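Local coordinates for putative pneumococcal surface protein (Streptococcus pneumoniae, PDB 4CNL) that binds choline through its repeat domain and so probably attaches to the choline-bearing teichoic acids of the pneumococcal cell wall, at residues K77-E82 and Y93-D98. Sequence-based numbering, arbitrary orientation.
Sequences KMAQGE and YYLKSD. With CHT (choline ion), chain H; SO4 (sulfate ion), chain K; SO4 (sulfate ion), chain L.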
ATOM      1  N   LYS A  77       5.858 -11.461   3.528  1.00 11.38           N
ATOM      2  CA  LYS A  77       4.503 -11.461   4.088  1.00 11.26           C
ATOM      3  C   LYS A  77       3.587 -10.500   3.341  1.00 16.19           C
ATOM      4  O   LYS A  77       3.956  -9.354   3.091  1.00 13.19           O
ATOM      5  CB  LYS A  77       4.520 -11.081   5.570  1.00 18.74           C
ATOM      6  CG  LYS A  77       5.267 -12.047   6.467  1.00 16.20           C
ATOM      7  CD  LYS A  77       4.953 -11.759   7.919  1.00 20.56           C
ATOM      8  CE  LYS A  77       5.559 -12.808   8.832  1.00 23.87           C
ATOM      9  NZ  LYS A  77       5.209 -12.498  10.255  1.00 29.34           N
ATOM     10  N   MET A  78       2.396 -10.963   2.979  1.00 10.62           N
ATOM     11  CA  MET A  78       1.425 -10.070   2.358  1.00  9.75           C
ATOM     12  C   MET A  78       0.984  -9.018   3.355  1.00 12.40           C
ATOM     13  O   MET A  78       0.588  -9.341   4.479  1.00 13.48           O
ATOM     14  CB  MET A  78       0.211 -10.841   1.848  1.00 13.41           C
ATOM     15  CG  MET A  78      -0.733  -9.968   1.063  1.00 17.75           C
ATOM     16  SD  MET A  78      -2.313 -10.767   0.773  1.00 18.00           S
ATOM     17  CE  MET A  78      -2.954 -10.774   2.410  1.00 19.23           C
ATOM     18  N   ALA A  79       1.035  -7.756   2.936  1.00  9.76           N
ATOM     19  CA  ALA A  79       0.575  -6.660   3.775  1.00 13.31           C
ATOM     20  C   ALA A  79      -0.941  -6.686   3.957  1.00  9.53           C
ATOM     21  O   ALA A  79      -1.689  -7.002   3.028  1.00 11.21           O
ATOM     22  CB  ALA A  79       1.026  -5.329   3.173  1.00 11.42           C
ATOM     23  N   GLN A  80      -1.387  -6.343   5.162  1.00 15.49           N
ATOM     24  CA  GLN A  80      -2.803  -6.386   5.511  1.00 11.69           C
ATOM     25  C   GLN A  80      -3.110  -5.336   6.552  1.00 14.42           C
ATOM     26  O   GLN A  80      -2.522  -5.361   7.630  1.00 16.24           O
ATOM     27  CB  GLN A  80      -3.200  -7.766   6.070  1.00 18.89           C
ATOM     28  CG  GLN A  80      -3.558  -8.789   5.027  1.00 25.82           C
ATOM     29  CD  GLN A  80      -3.959 -10.146   5.614  1.00 31.65           C
ATOM     30  OE1 GLN A  80      -3.106 -10.950   6.002  1.00 29.04           O
ATOM     31  NE2 GLN A  80      -5.261 -10.410   5.660  1.00 30.00           N
ATOM     32  N   GLY A  81      -4.031  -4.431   6.235  1.00 13.28           N
ATOM     33  CA  GLY A  81      -4.447  -3.393   7.162  1.00 10.38           C
ATOM     34  C   GLY A  81      -3.286  -2.565   7.662  1.00 11.05           C
ATOM     35  O   GLY A  81      -3.144  -2.326   8.865  1.00 15.74           O
ATOM     36  N   GLU A  82      -2.452  -2.103   6.738  1.00 11.55           N
ATOM     37  CA  GLU A  82      -1.236  -1.428   7.140  1.00 11.66           C
ATOM     38  C   GLU A  82      -0.675  -0.588   6.016  1.00 14.16           C
ATOM     39  O   GLU A  82      -0.968  -0.812   4.834  1.00 12.62           O
ATOM     40  CB  GLU A  82      -0.183  -2.441   7.605  1.00 17.16           C
ATOM     41  CG  GLU A  82       0.342  -3.338   6.496  1.00 13.11           C
ATOM     42  CD  GLU A  82       1.220  -4.478   7.020  1.00 17.37           C
ATOM     43  OE1 GLU A  82       2.329  -4.200   7.528  1.00 17.54           O
ATOM     44  OE2 GLU A  82       0.793  -5.644   6.918  1.00 18.07           O
ATOM     45  N   TYR A  93       1.779   3.235   0.323  1.00  9.73           N
ATOM     46  CA  TYR A  93       0.508   2.617  -0.037  1.00 10.68           C
ATOM     47  C   TYR A  93      -0.175   2.126   1.226  1.00  8.20           C
ATOM     48  O   TYR A  93       0.485   1.826   2.216  1.00 10.67           O
ATOM     49  CB  TYR A  93       0.708   1.437  -0.997  1.00  7.95           C
ATOM     50  CG  TYR A  93       1.389   1.802  -2.301  1.00  9.12           C
ATOM     51  CD1 TYR A  93       2.772   1.805  -2.406  1.00 16.37           C
ATOM     52  CD2 TYR A  93       0.647   2.139  -3.425  1.00 13.79           C
ATOM     53  CE1 TYR A  93       3.403   2.137  -3.601  1.00 14.97           C
ATOM     54  CE2 TYR A  93       1.274   2.464  -4.629  1.00  9.95           C
ATOM     55  CZ  TYR A  93       2.648   2.457  -4.707  1.00 18.08           C
ATOM     56  OH  TYR A  93       3.281   2.775  -5.895  1.00 20.89           O
ATOM     57  N   TYR A  94      -1.502   2.062   1.188  1.00 10.07           N
ATOM     58  CA  TYR A  94      -2.252   1.463   2.284  1.00  9.19           C
ATOM     59  C   TYR A  94      -2.932   0.200   1.793  1.00  9.20           C
ATOM     60  O   TYR A  94      -3.745   0.236   0.867  1.00 11.88           O
ATOM     61  CB  TYR A  94      -3.298   2.432   2.867  1.00 11.32           C
ATOM     62  CG  TYR A  94      -3.949   1.801   4.076  1.00  8.71           C
ATOM     63  CD1 TYR A  94      -3.268   1.734   5.280  1.00 10.04           C
ATOM     64  CD2 TYR A  94      -5.212   1.224   3.993  1.00 11.04           C
ATOM     65  CE1 TYR A  94      -3.839   1.115   6.395  1.00 12.40           C
ATOM     66  CE2 TYR A  94      -5.790   0.606   5.101  1.00 13.62           C
ATOM     67  CZ  TYR A  94      -5.093   0.562   6.292  1.00 16.74           C
ATOM     68  OH  TYR A  94      -5.644  -0.039   7.400  1.00 19.13           O
ATOM     69  N   LEU A  95      -2.588  -0.923   2.415  1.00 10.20           N
ATOM     70  CA  LEU A  95      -3.235  -2.176   2.096  1.00  9.17           C
ATOM     71  C   LEU A  95      -4.357  -2.414   3.091  1.00 11.08           C
ATOM     72  O   LEU A  95      -4.133  -2.415   4.294  1.00 13.64           O
ATOM     73  CB  LEU A  95      -2.235  -3.332   2.125  1.00  9.03           C
ATOM     74  CG  LEU A  95      -1.145  -3.344   1.043  1.00  8.20           C
ATOM     75  CD1 LEU A  95      -1.697  -3.143  -0.367  1.00  9.64           C
ATOM     76  CD2 LEU A  95      -0.004  -2.377   1.349  1.00 10.89           C
ATOM     77  N   LYS A  96      -5.564  -2.589   2.573  1.00  9.30           N
ATOM     78  CA  LYS A  96      -6.741  -2.806   3.402  1.00 15.19           C
ATOM     79  C   LYS A  96      -6.651  -4.156   4.114  1.00 15.18           C
ATOM     80  O   LYS A  96      -5.785  -4.968   3.793  1.00 15.48           O
ATOM     81  CB  LYS A  96      -7.996  -2.721   2.540  1.00 15.96           C
ATOM     82  CG  LYS A  96      -8.164  -1.360   1.876  1.00 17.88           C
ATOM     83  CD  LYS A  96      -9.442  -1.317   1.066  1.00 17.67           C
ATOM     84  CE  LYS A  96      -9.257  -1.956  -0.290  1.00 27.48           C
ATOM     85  NZ  LYS A  96     -10.557  -2.430  -0.841  1.00 42.15           N
ATOM     86  N   SER A  97      -7.527  -4.387   5.091  1.00 19.08           N
ATOM     87  CA  SER A  97      -7.479  -5.641   5.845  1.00 17.29           C
ATOM     88  C   SER A  97      -7.712  -6.852   4.948  1.00 23.46           C
ATOM     89  O   SER A  97      -7.270  -7.953   5.267  1.00 24.46           O
ATOM     90  CB  SER A  97      -8.491  -5.629   6.996  1.00 25.21           C
ATOM     91  OG  SER A  97      -9.700  -4.973   6.629  1.00 24.73           O
ATOM     92  N   ASP A  98      -8.376  -6.654   3.811  1.00 19.80           N
ATOM     93  CA  ASP A  98      -8.534  -7.748   2.859  1.00 17.87           C
ATOM     94  C   ASP A  98      -7.305  -7.919   1.964  1.00 22.89           C
ATOM     95  O   ASP A  98      -7.262  -8.823   1.133  1.00 27.07           O
ATOM     96  CB  ASP A  98      -9.790  -7.544   1.997  1.00 22.60           C
ATOM     97  CG  ASP A  98      -9.677  -6.362   1.032  1.00 26.16           C
ATOM     98  OD1 ASP A  98      -8.692  -5.598   1.096  1.00 34.18           O
ATOM     99  OD2 ASP A  98     -10.602  -6.183   0.208  1.00 35.04           O
TER
HETATM  100  C4  CHT H1280      -6.849 -13.774  -2.825  1.00 38.39           C
HETATM  101  C5  CHT H1280      -6.628 -13.194  -1.426  1.00 36.91           C
HETATM  102  C6  CHT H1280      -5.130 -13.108   0.399  1.00 31.48           C
HETATM  103  C7  CHT H1280      -5.107 -14.950  -1.062  1.00 29.89           C
HETATM  104  C8  CHT H1280      -4.314 -12.856  -1.790  1.00 23.26           C
HETATM  105  O6  CHT H1280      -8.075 -13.294  -3.366  1.00 49.83           O
HETATM  106  N1  CHT H1280      -5.290 -13.524  -0.971  1.00 23.20           N
HETATM  107  S   SO4 K1283      -8.866  -1.663   7.082  1.00 32.37           S
HETATM  108  O1  SO4 K1283      -9.267  -2.848   7.838  1.00 39.35           O
HETATM  109  O2  SO4 K1283      -7.589  -1.167   7.592  1.00 41.08           O
HETATM  110  O3  SO4 K1283      -8.782  -1.944   5.660  1.00 32.91           O
HETATM  111  O4  SO4 K1283      -9.916  -0.665   7.277  1.00 36.44           O
HETATM  112  S   SO4 L1284       5.731  -8.325   9.996  1.00 65.32           S
HETATM  113  O1  SO4 L1284       6.588  -9.428  10.427  1.00 52.92           O
HETATM  114  O2  SO4 L1284       6.082  -7.116  10.738  1.00 65.31           O
HETATM  115  O3  SO4 L1284       5.915  -8.072   8.568  1.00 39.58           O
HETATM  116  O4  SO4 L1284       4.332  -8.673  10.245  1.00 57.43           O
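The ring of Y94 lies obliquely against the backbone of G81 and E82, with CD1 3.5 Å from E82 O. A sulfate, probably from the crystallisation liquor, sits at the ring edge, near its plane. CG of Y94 is anti to the backbone N (chi1 -175°), which carries the ring back along E82. The contact is the open end of a β-hairpin, strands 82-86 and 91-95, in the choline-binding repeat domain. The Q80 amide holds S97 O nearly in its own plane: NE2 donates over 3.2 Å, almost in line with the C=O.

G81 and E82 share L95 as their partner across the hairpin, a G1 beta bulge, and G81 has the positive phi (56°) of that motif. E82 and L95 form an antiparallel hydrogen-bonded pair. E82 N donates to L95 O at 3.0 Å. L95 N returns a bond to E82 O at 2.9 Å. G81 N bonds to K96 O from above the carbonyl plane, not on a lone pair. OE2 of E82 turns back to accept Q80 N at 2.9 Å, and OE1 forms a salt bridge with K73. Together the two bonds hold the carboxylate at the loop that leads into strand 82-86.

A79 CB packs on CD2 of L95 at 3.6 Å, an apolar contact, and V84 touches both side chains. The two segments also contribute to two choline sites. Y93, on strand 91-95, lines one with W66. M78, in the loop before strand 82-86, lines another with W43, W52 and Y70, its SD 3.7 Å from choline C6.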